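LINE-1 ORF1P (Homo sapiens, PDB 2W7A) binds single-stranded RNA and DNA as a nucleic acid chaperone that LINE-1 retrotransposition requires, this chain being its central RNA recognition motif domain. Local coordinates at residues M3-E13 with P62-V72; T25-F34 with A81-G92. All blocks are in the same frame, centred on the assembly; numbering follows the deposited sequence.

Both contacts lie in one RNA recognition motif domain, their centres about 13 Å apart. Contact 1 joins strands 5-9 and 64-69, neighbours in the middle of the antiparallel sheet. Contact 2 sets helix 19-33 against the end of helix 72-85 and strand 88-90 at the sheet's margin. Their segments alternate along the chain: strand 5-9, helix 19-33, strand 64-69, then the helix and strand of contact 2. The two meet between the sheet and helix 19-33. Leu8 CD2 lies 3.6 Å from Ile29 CD1, and Val67 CG2 is as close to Leu26 CD2. Helix 19-33 thus packs on one face of the sheet, while Asn5 and Arg7 point to the other.

Contact 1: residues M3-E13 with P62-V72; sequences MGNLRLIGVPE and PRHIIVRFTKV
Strands 5-9 and 64-69 run antiparallel, their axes 4.6 Å apart at the closest, with Leu6-Val67 and Leu8-Ile65 as hydrogen-bonded pairs. Beyond them Phe69 N donates to Gly4 O at 2.8 Å. Leu6, Leu8, Ile65 and Val67 turn to one face of the sheet. There Leu8 CD2 lies alongside Ile65 CD1. Leu26 and Ile29 of helix 19-33 pack on Leu8, and Leu22 on Ile65. Leu6 CG sits between its backbone N and carbonyl carbon (chi1 64°), and its CD2 reaches Phe69 CE1 at 3.6 Å.

Asn5, Arg7, Ile66 and Arg68 point to the other face. Arg7 runs beside Ile66, and Ile66 CD1 covers one face of the guanidinium. Arg7 NH1 donates to His64 ND1 at 3.2 Å, with the two planes 72° apart. Asp100 takes a salt bridge from Arg7 NE and a hydrogen bond from Asn5 ND2. Ile9 CG1 makes a CH-pi contact over the centre of the His64 ring.

Past the strand ends, Arg63 grips Glu13 side-on. NE meets the syn lone pair of OE2 at 2.8 Å, and NH2 reaches OE1 at 2.9 Å. Arg63 N also donates to OE2, from the anti side. Water 1 bridges Leu8 O, Arg63 O and Val11 N.

These are the two central strands, the first and third, of the RNA recognition motif. In canonical members the sheet face away from the helices binds RNA; the structure alone does not settle this for the noncanonical LINE-1 domain.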
loop_
_atom_site.group_PDB
_atom_site.type_symbol
_atom_site.label_atom_id
_atom_site.label_comp_id
_atom_site.label_asym_id
_atom_site.label_seq_id
_atom_site.Cartn_x
_atom_site.Cartn_y
_atom_site.Cartn_z
HETATM N N MSE A 3 1.957 3.423 -14.484
HETATM C CA MSE A 3 3.369 3.174 -14.172
HETATM C C MSE A 3 3.709 3.483 -12.715
HETATM O O MSE A 3 4.591 2.864 -12.149
HETATM C CB MSE A 3 4.253 4.087 -15.030
HETATM C CG MSE A 3 4.557 3.577 -16.410
HETATM SE SE MSE A 3 6.282 2.714 -16.488
HETATM C CE MSE A 3 6.075 2.260 -18.349
ATOM N N GLY A 4 3.035 4.465 -12.151
ATOM C CA GLY A 4 3.295 4.912 -10.777
ATOM C C GLY A 4 2.432 4.283 -9.696
ATOM O O GLY A 4 2.593 4.595 -8.523
ATOM N N ASN A 5 1.516 3.398 -10.094
ATOM C CA ASN A 5 0.594 2.759 -9.129
ATOM C C ASN A 5 1.102 1.400 -8.659
ATOM O O ASN A 5 1.606 0.601 -9.465
ATOM C CB ASN A 5 -0.757 2.416 -9.765
ATOM C CG ASN A 5 -1.652 3.604 -10.019
ATOM O OD1 ASN A 5 -1.380 4.710 -9.614
ATOM N ND2 ASN A 5 -2.727 3.354 -10.743
ATOM N N LEU A 6 0.959 1.128 -7.367
ATOM C CA LEU A 6 0.952 -0.241 -6.923
ATOM C C LEU A 6 -0.314 -0.582 -6.203
ATOM O O LEU A 6 -1.085 0.318 -5.830
ATOM C CB LEU A 6 2.151 -0.571 -6.099
ATOM C CG LEU A 6 2.415 0.065 -4.797
ATOM C CD1 LEU A 6 1.480 -0.374 -3.691
ATOM C CD2 LEU A 6 3.875 -0.266 -4.328
ATOM N N ARG A 7 -0.542 -1.880 -6.055
ATOM C CA ARG A 7 -1.660 -2.421 -5.320
ATOM C C ARG A 7 -1.166 -2.980 -3.985
ATOM O O ARG A 7 -0.228 -3.766 -3.935
ATOM C CB ARG A 7 -2.356 -3.557 -6.103
ATOM C CG ARG A 7 -3.161 -3.075 -7.278
ATOM C CD ARG A 7 -3.701 -4.220 -8.173
ATOM N NE ARG A 7 -4.428 -3.636 -9.303
ATOM C CZ ARG A 7 -5.728 -3.336 -9.323
ATOM N NH1 ARG A 7 -6.532 -3.624 -8.314
ATOM N NH2 ARG A 7 -6.257 -2.787 -10.407
ATOM N N LEU A 8 -1.862 -2.611 -2.933
ATOM C CA LEU A 8 -1.667 -3.111 -1.582
ATOM C C LEU A 8 -2.838 -4.040 -1.303
ATOM O O LEU A 8 -4.011 -3.616 -1.309
ATOM C CB LEU A 8 -1.612 -1.927 -0.634
ATOM C CG LEU A 8 -1.731 -2.119 0.833
ATOM C CD1 LEU A 8 -0.693 -3.112 1.360
ATOM C CD2 LEU A 8 -1.583 -0.691 1.473
ATOM N N ILE A 9 -2.519 -5.300 -1.077
ATOM C CA ILE A 9 -3.506 -6.393 -1.018
ATOM C C ILE A 9 -3.573 -6.974 0.383
ATOM O O ILE A 9 -2.520 -7.165 1.018
ATOM C CB ILE A 9 -3.113 -7.501 -2.024
ATOM C CG1 ILE A 9 -3.102 -6.932 -3.439
ATOM C CG2 ILE A 9 -3.984 -8.718 -1.857
ATOM C CD1 ILE A 9 -2.648 -7.918 -4.508
ATOM N N GLY A 10 -4.783 -7.241 0.881
ATOM C CA GLY A 10 -4.955 -7.871 2.188
ATOM C C GLY A 10 -5.140 -7.013 3.420
ATOM O O GLY A 10 -5.148 -7.545 4.507
ATOM N N VAL A 11 -5.320 -5.695 3.257
ATOM C CA VAL A 11 -5.528 -4.816 4.379
ATOM C C VAL A 11 -7.007 -4.896 4.750
ATOM O O VAL A 11 -7.859 -4.644 3.922
ATOM C CB VAL A 11 -5.135 -3.376 4.052
ATOM C CG1 VAL A 11 -5.410 -2.453 5.237
ATOM C CG2 VAL A 11 -3.663 -3.313 3.580
ATOM N N PRO A 12 -7.330 -5.271 5.992
ATOM C CA PRO A 12 -8.736 -5.443 6.331
ATOM C C PRO A 12 -9.538 -4.145 6.140
ATOM O O PRO A 12 -8.992 -3.059 6.356
ATOM C CB PRO A 12 -8.726 -5.802 7.820
ATOM C CG PRO A 12 -7.342 -6.294 8.064
ATOM C CD PRO A 12 -6.424 -5.724 7.080
ATOM N N GLU A 13 -10.765 -4.291 5.708
ATOM C CA GLU A 13 -11.669 -3.145 5.604
ATOM C C GLU A 13 -12.113 -2.695 6.986
ATOM O O GLU A 13 -12.138 -3.478 7.947
ATOM C CB GLU A 13 -12.892 -3.566 4.769
ATOM C CG GLU A 13 -12.573 -3.939 3.318
ATOM C CD GLU A 13 -12.588 -2.808 2.323
ATOM O OE1 GLU A 13 -12.720 -1.627 2.725
ATOM O OE2 GLU A 13 -12.559 -3.111 1.098
ATOM N N PRO A 62 -11.656 -8.160 0.780
ATOM C CA PRO A 62 -11.297 -6.764 0.951
ATOM C C PRO A 62 -10.746 -6.154 -0.285
ATOM O O PRO A 62 -9.987 -6.794 -1.025
ATOM C CB PRO A 62 -10.227 -6.768 2.058
ATOM C CG PRO A 62 -9.716 -8.126 2.037
ATOM C CD PRO A 62 -10.909 -9.018 1.721
ATOM N N ARG A 63 -11.107 -4.880 -0.504
ATOM C CA ARG A 63 -10.632 -4.209 -1.697
ATOM C C ARG A 63 -9.137 -3.995 -1.636
ATOM O O ARG A 63 -8.566 -3.740 -0.547
ATOM C CB ARG A 63 -11.322 -2.877 -1.870
ATOM C CG ARG A 63 -12.812 -3.011 -2.192
ATOM C CD ARG A 63 -13.508 -1.695 -2.099
ATOM N NE ARG A 63 -13.514 -1.207 -0.766
ATOM C CZ ARG A 63 -13.999 -0.051 -0.409
ATOM N NH1 ARG A 63 -14.474 0.778 -1.312
ATOM N NH2 ARG A 63 -14.007 0.252 0.888
ATOM N N HIS A 64 -8.504 -4.036 -2.810
ATOM C CA HIS A 64 -7.146 -3.558 -2.923
ATOM C C HIS A 64 -7.099 -2.066 -2.672
ATOM O O HIS A 64 -8.088 -1.366 -2.863
ATOM C CB HIS A 64 -6.598 -3.829 -4.325
ATOM C CG HIS A 64 -6.504 -5.274 -4.698
ATOM N ND1 HIS A 64 -6.051 -5.701 -5.931
ATOM C CD2 HIS A 64 -6.746 -6.388 -3.984
ATOM C CE1 HIS A 64 -6.046 -7.021 -5.957
ATOM N NE2 HIS A 64 -6.469 -7.467 -4.791
ATOM N N ILE A 65 -5.946 -1.589 -2.219
ATOM C CA ILE A 65 -5.685 -0.190 -2.081
ATOM C C ILE A 65 -4.680 0.187 -3.173
ATOM O O ILE A 65 -3.589 -0.436 -3.284
ATOM C CB ILE A 65 -5.094 0.126 -0.678
ATOM C CG1 ILE A 65 -6.093 -0.145 0.445
ATOM C CG2 ILE A 65 -4.534 1.560 -0.588
ATOM C CD1 ILE A 65 -5.487 -0.224 1.843
ATOM N N ILE A 66 -5.027 1.185 -3.990
ATOM C CA ILE A 66 -4.111 1.671 -5.010
ATOM C C ILE A 66 -3.340 2.833 -4.438
ATOM O O ILE A 66 -3.924 3.783 -3.923
ATOM C CB ILE A 66 -4.868 2.122 -6.281
ATOM C CG1 ILE A 66 -5.788 1.005 -6.766
ATOM C CG2 ILE A 66 -3.886 2.591 -7.330
ATOM C CD1 ILE A 66 -5.086 -0.319 -6.915
ATOM N N VAL A 67 -2.009 2.717 -4.514
ATOM C CA VAL A 67 -1.088 3.716 -4.029
ATOM C C VAL A 67 -0.356 4.300 -5.253
ATOM O O VAL A 67 0.314 3.580 -6.004
ATOM C CB VAL A 67 -0.126 3.103 -3.014
ATOM C CG1 VAL A 67 0.849 4.193 -2.468
ATOM C CG2 VAL A 67 -0.875 2.355 -1.921
ATOM N N ARG A 68 -0.528 5.607 -5.484
ATOM C CA ARG A 68 0.109 6.248 -6.659
ATOM C C ARG A 68 1.296 7.060 -6.140
ATOM O O ARG A 68 1.161 7.908 -5.291
ATOM C CB ARG A 68 -0.875 7.151 -7.391
ATOM C CG ARG A 68 -0.281 7.801 -8.649
ATOM C CD ARG A 68 -1.368 8.474 -9.487
ATOM N NE ARG A 68 -0.870 8.970 -10.758
ATOM C CZ ARG A 68 -1.527 9.824 -11.543
ATOM N NH1 ARG A 68 -2.729 10.281 -11.195
ATOM N NH2 ARG A 68 -0.976 10.224 -12.686
ATOM N N PHE A 69 2.479 6.719 -6.639
ATOM C CA PHE A 69 3.711 7.348 -6.251
ATOM C C PHE A 69 4.005 8.510 -7.181
ATOM O O PHE A 69 3.621 8.479 -8.356
ATOM C CB PHE A 69 4.851 6.341 -6.327
ATOM C CG PHE A 69 4.841 5.339 -5.236
ATOM C CD1 PHE A 69 3.993 4.268 -5.263
ATOM C CD2 PHE A 69 5.700 5.446 -4.181
ATOM C CE1 PHE A 69 3.993 3.330 -4.252
ATOM C CE2 PHE A 69 5.699 4.501 -3.166
ATOM C CZ PHE A 69 4.813 3.473 -3.207
ATOM N N THR A 70 4.663 9.531 -6.647
ATOM C CA THR A 70 5.109 10.655 -7.480
ATOM C C THR A 70 6.158 10.181 -8.489
ATOM O O THR A 70 6.169 10.637 -9.654
ATOM C CB THR A 70 5.671 11.770 -6.583
ATOM O OG1 THR A 70 4.643 12.169 -5.641
ATOM C CG2 THR A 70 6.171 12.958 -7.385
ATOM N N LYS A 71 7.027 9.276 -8.035
ATOM C CA LYS A 71 8.141 8.776 -8.869
ATOM C C LYS A 71 7.971 7.307 -9.187
ATOM O O LYS A 71 7.826 6.497 -8.270
ATOM C CB LYS A 71 9.490 8.998 -8.173
ATOM C CG LYS A 71 9.859 10.509 -8.081
ATOM C CD LYS A 71 11.252 10.727 -7.539
ATOM C CE LYS A 71 12.331 10.241 -8.505
ATOM N NZ LYS A 71 12.274 10.944 -9.814
ATOM N N VAL A 72 7.983 6.979 -10.480
ATOM C CA VAL A 72 7.915 5.584 -10.895
ATOM C C VAL A 72 9.087 4.799 -10.339
ATOM O O VAL A 72 8.945 3.641 -9.932
ATOM C CB VAL A 72 7.846 5.484 -12.452
ATOM C CG1 VAL A 72 7.881 4.052 -12.943
ATOM C CG2 VAL A 72 6.591 6.199 -12.933
HETATM O O HOH W 1 -5.909 -4.154 0.689
HETATM O O HOH W 2 -7.161 -7.272 -0.649
#

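Contact 2: residues T25-F34 with A81-G92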
loop_
_atom_site.group_PDB
_atom_site.type_symbol
_atom_site.label_atom_id
_atom_site.label_comp_id
_atom_site.label_asym_id
_atom_site.label_seq_id
_atom_site.Cartn_x
_atom_site.Cartn_y
_atom_site.Cartn_z
ATOM N N THR A 25 -1.553 4.225 7.456
ATOM C CA THR A 25 -1.339 2.828 7.117
ATOM C C THR A 25 -0.118 2.679 6.206
ATOM O O THR A 25 0.719 1.815 6.423
ATOM C CB THR A 25 -2.582 2.225 6.442
ATOM O OG1 THR A 25 -3.636 2.202 7.390
ATOM C CG2 THR A 25 -2.347 0.786 5.893
ATOM N N LEU A 26 0.001 3.510 5.196
ATOM C CA LEU A 26 1.145 3.397 4.291
ATOM C C LEU A 26 2.446 3.708 5.031
ATOM O O LEU A 26 3.456 2.992 4.867
ATOM C CB LEU A 26 0.993 4.292 3.043
ATOM C CG LEU A 26 1.227 3.626 1.683
ATOM C CD1 LEU A 26 2.646 3.159 1.474
ATOM C CD2 LEU A 26 0.266 2.450 1.491
ATOM N N GLN A 27 2.410 4.743 5.855
ATOM C CA GLN A 27 3.608 5.055 6.627
ATOM C C GLN A 27 3.937 3.917 7.598
ATOM O O GLN A 27 5.108 3.589 7.769
ATOM C CB GLN A 27 3.478 6.401 7.313
ATOM C CG GLN A 27 4.705 6.797 8.151
ATOM C CD GLN A 27 5.942 7.107 7.330
ATOM O OE1 GLN A 27 5.860 7.300 6.104
ATOM N NE2 GLN A 27 7.115 7.132 8.001
ATOM N N ASP A 28 2.928 3.286 8.166
ATOM C CA ASP A 28 3.125 2.131 9.074
ATOM C C ASP A 28 3.788 0.981 8.295
ATOM O O ASP A 28 4.703 0.342 8.803
ATOM C CB ASP A 28 1.824 1.694 9.754
ATOM C CG ASP A 28 1.351 2.668 10.819
ATOM O OD1 ASP A 28 2.115 3.558 11.241
ATOM O OD2 ASP A 28 0.171 2.517 11.217
ATOM N N ILE A 29 3.396 0.797 7.039
ATOM C CA ILE A 29 3.958 -0.279 6.240
ATOM C C ILE A 29 5.434 -0.008 5.947
ATOM O O ILE A 29 6.295 -0.891 6.074
ATOM C CB ILE A 29 3.167 -0.522 4.915
ATOM C CG1 ILE A 29 1.808 -1.127 5.301
ATOM C CG2 ILE A 29 3.926 -1.427 3.973
ATOM C CD1 ILE A 29 0.777 -1.082 4.114
ATOM N N ILE A 30 5.736 1.224 5.626
ATOM C CA ILE A 30 7.110 1.576 5.329
ATOM C C ILE A 30 7.990 1.408 6.589
ATOM O O ILE A 30 9.088 0.837 6.563
ATOM C CB ILE A 30 7.189 3.011 4.782
ATOM C CG1 ILE A 30 6.499 3.106 3.429
ATOM C CG2 ILE A 30 8.635 3.473 4.713
ATOM C CD1 ILE A 30 6.282 4.516 2.942
ATOM N N GLN A 31 7.508 1.902 7.715
ATOM C CA GLN A 31 8.275 1.818 8.956
ATOM C C GLN A 31 8.426 0.397 9.473
ATOM O O GLN A 31 9.465 0.075 10.071
ATOM C CB GLN A 31 7.639 2.715 10.008
ATOM C CG GLN A 31 7.715 4.190 9.633
ATOM C CD GLN A 31 7.125 5.154 10.699
ATOM O OE1 GLN A 31 7.276 6.381 10.512
ATOM N NE2 GLN A 31 6.521 4.664 11.733
ATOM N N GLU A 32 7.428 -0.451 9.222
ATOM C CA GLU A 32 7.477 -1.837 9.687
ATOM C C GLU A 32 8.396 -2.721 8.862
ATOM O O GLU A 32 8.895 -3.729 9.399
ATOM C CB GLU A 32 6.061 -2.413 9.775
ATOM C CG GLU A 32 5.914 -3.771 10.424
ATOM C CD GLU A 32 4.455 -4.145 10.773
ATOM O OE1 GLU A 32 3.566 -3.214 10.872
ATOM O OE2 GLU A 32 4.211 -5.382 10.970
ATOM N N ASN A 33 8.609 -2.366 7.590
ATOM C CA ASN A 33 9.269 -3.246 6.647
ATOM C C ASN A 33 10.496 -2.740 5.931
ATOM O O ASN A 33 11.361 -3.550 5.570
ATOM C CB ASN A 33 8.278 -3.660 5.549
ATOM C CG ASN A 33 7.089 -4.432 6.126
ATOM O OD1 ASN A 33 7.192 -5.646 6.396
ATOM N ND2 ASN A 33 5.967 -3.738 6.334
ATOM N N PHE A 34 10.604 -1.429 5.749
ATOM C CA PHE A 34 11.608 -0.858 4.826
ATOM C C PHE A 34 12.381 0.271 5.525
ATOM O O PHE A 34 12.134 1.468 5.283
ATOM C CB PHE A 34 10.919 -0.316 3.601
ATOM C CG PHE A 34 10.051 -1.331 2.895
ATOM C CD1 PHE A 34 10.557 -2.588 2.568
ATOM C CD2 PHE A 34 8.716 -1.061 2.618
ATOM C CE1 PHE A 34 9.739 -3.546 1.988
ATOM C CE2 PHE A 34 7.910 -2.048 1.991
ATOM C CZ PHE A 34 8.413 -3.259 1.700
ATOM N N ALA A 81 11.791 -4.332 -3.235
ATOM C CA ALA A 81 12.112 -4.615 -1.833
ATOM C C ALA A 81 11.108 -5.631 -1.255
ATOM O O ALA A 81 11.473 -6.557 -0.537
ATOM C CB ALA A 81 12.110 -3.330 -1.060
ATOM N N ALA A 82 9.824 -5.436 -1.539
ATOM C CA ALA A 82 8.797 -6.340 -1.030
ATOM C C ALA A 82 9.062 -7.738 -1.541
ATOM O O ALA A 82 8.946 -8.746 -0.773
ATOM C CB ALA A 82 7.418 -5.813 -1.437
ATOM N N ARG A 83 9.358 -7.847 -2.831
ATOM C CA ARG A 83 9.574 -9.181 -3.405
ATOM C C ARG A 83 10.784 -9.907 -2.838
ATOM O O ARG A 83 10.730 -11.111 -2.561
ATOM C CB ARG A 83 9.676 -9.090 -4.921
ATOM C CG ARG A 83 9.869 -10.424 -5.633
ATOM C CD ARG A 83 10.021 -10.246 -7.171
ATOM N NE ARG A 83 10.021 -11.570 -7.788
ATOM C CZ ARG A 83 8.990 -12.129 -8.422
ATOM N NH1 ARG A 83 7.840 -11.478 -8.590
ATOM N NH2 ARG A 83 9.121 -13.361 -8.907
ATOM N N GLU A 84 11.857 -9.167 -2.600
ATOM C CA GLU A 84 13.099 -9.723 -2.057
ATOM C C GLU A 84 12.938 -10.039 -0.569
ATOM O O GLU A 84 13.455 -11.044 -0.055
ATOM C CB GLU A 84 14.252 -8.744 -2.336
ATOM C CG GLU A 84 15.653 -9.383 -2.248
ATOM C CD GLU A 84 16.762 -8.610 -2.993
ATOM O OE1 GLU A 84 16.616 -7.397 -3.292
ATOM O OE2 GLU A 84 17.810 -9.210 -3.275
ATOM N N LYS A 85 12.237 -9.180 0.147
ATOM C CA LYS A 85 12.019 -9.390 1.595
ATOM C C LYS A 85 11.160 -10.628 1.827
ATOM O O LYS A 85 11.376 -11.394 2.789
ATOM C CB LYS A 85 11.372 -8.152 2.241
ATOM C CG LYS A 85 11.227 -8.256 3.757
ATOM C CD LYS A 85 10.509 -7.018 4.322
ATOM C CE LYS A 85 10.477 -6.949 5.808
ATOM N NZ LYS A 85 11.789 -6.543 6.358
ATOM N N GLY A 86 10.181 -10.822 0.942
ATOM C CA GLY A 86 9.286 -11.960 1.044
ATOM C C GLY A 86 8.030 -11.588 1.818
ATOM O O GLY A 86 7.078 -10.999 1.272
ATOM N N ARG A 87 7.990 -11.912 3.077
ATOM C CA ARG A 87 6.885 -11.597 3.940
ATOM C C ARG A 87 6.946 -10.118 4.373
ATOM O O ARG A 87 7.942 -9.658 4.942
ATOM C CB ARG A 87 6.951 -12.504 5.148
ATOM C CG ARG A 87 5.820 -12.312 6.149
ATOM C CD ARG A 87 5.916 -13.386 7.296
ATOM N NE ARG A 87 4.904 -13.258 8.364
ATOM C CZ ARG A 87 3.716 -13.847 8.403
ATOM N NH1 ARG A 87 3.240 -14.588 7.408
ATOM N NH2 ARG A 87 2.959 -13.639 9.437
ATOM N N VAL A 88 5.871 -9.403 4.044
ATOM C CA VAL A 88 5.708 -7.986 4.358
ATOM C C VAL A 88 4.505 -7.868 5.259
ATOM O O VAL A 88 3.508 -8.532 4.991
ATOM C CB VAL A 88 5.461 -7.191 3.064
ATOM C CG1 VAL A 88 5.250 -5.698 3.362
ATOM C CG2 VAL A 88 6.669 -7.350 2.046
ATOM N N THR A 89 4.625 -7.133 6.360
ATOM C CA THR A 89 3.571 -7.135 7.375
ATOM C C THR A 89 3.024 -5.767 7.729
ATOM O O THR A 89 3.683 -4.743 7.560
ATOM C CB THR A 89 3.991 -7.880 8.631
ATOM O OG1 THR A 89 5.111 -7.221 9.169
ATOM C CG2 THR A 89 4.383 -9.333 8.377
ATOM N N LEU A 90 1.794 -5.762 8.227
ATOM C CA LEU A 90 1.132 -4.581 8.728
ATOM C C LEU A 90 0.566 -5.038 10.055
ATOM O O LEU A 90 -0.271 -5.947 10.079
ATOM C CB LEU A 90 0.047 -4.093 7.792
ATOM C CG LEU A 90 -0.812 -2.974 8.419
ATOM C CD1 LEU A 90 -0.034 -1.700 8.773
ATOM C CD2 LEU A 90 -2.015 -2.686 7.468
ATOM N N LYS A 91 1.047 -4.453 11.155
ATOM C CA LYS A 91 0.753 -4.924 12.522
ATOM C C LYS A 91 0.938 -6.445 12.678
ATOM O O LYS A 91 0.137 -7.149 13.322
ATOM C CB LYS A 91 -0.644 -4.495 12.981
ATOM C CG LYS A 91 -0.998 -3.016 12.740
ATOM C CD LYS A 91 0.005 -2.047 13.312
ATOM C CE LYS A 91 -0.141 -0.640 12.696
ATOM N NZ LYS A 91 0.913 0.313 13.153
ATOM N N GLY A 92 2.021 -6.935 12.083
ATOM C CA GLY A 92 2.420 -8.330 12.193
ATOM C C GLY A 92 1.618 -9.291 11.321
ATOM O O GLY A 92 1.882 -10.497 11.351
HETATM O O HOH W 3 2.942 -0.854 12.002
HETATM O O HOH W 4 10.908 -6.465 9.078
HETATM O O HOH W 5 13.651 -4.855 6.459
HETATM O O HOH W 6 7.852 -7.050 8.709
#
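Glu32 and Asn33, at the end of helix 19-33, face the edge strand 88-90 of the RNA recognition motif. Asn33 meets the strand's backbone, while Glu32 reaches the turn that follows it. Glu32 has CG anti to the backbone N (chi1 -172°) and extends straight on, which carries its carboxylate to the turn after Leu90. There both oxygens use syn lone pairs. OE1 takes the N-H of Lys91 at 2.8 Å, and OE2 takes that of Gly92 at 2.9 Å. The Thr89 hydroxyl adds a bond to OE2 at 2.7 Å, from above the carboxylate plane. Three protein donors hold the carboxylate's rotation.

The Asn33 amide meets both the N-H and the C=O of Thr89. OD1 accepts from Thr89 N, the donor tilted from the carbonyl plane. ND2 donates to Thr89 O at 2.8 Å, in the amide plane and on a lone pair. The second hydrogen of ND2 goes back to Ile29 O in its own helix. Val88 CG1 packs against CG of this amide, the side chains crossing at about a right angle.

On the flank, Leu90 packs against the side of the helix, crossing Ile29 and Thr25 nearly at right angles. Its CD1 touches Ile29 CG1 and its CD2 touches Thr25 CG2. Lys91 NZ forms a salt bridge with Asp28 OD2, though the hydrogen bond within it is weak; water 3 joins NZ to Glu32 OE1. At the other end the Phe34 ring meets helix 72-85, with CE1 3.9 Å from Ala81 CB. Lys85 reaches across from that helix, and its NZ donates to Asn33 O at 3.1 Å, in the carbonyl plane and on a lone pair.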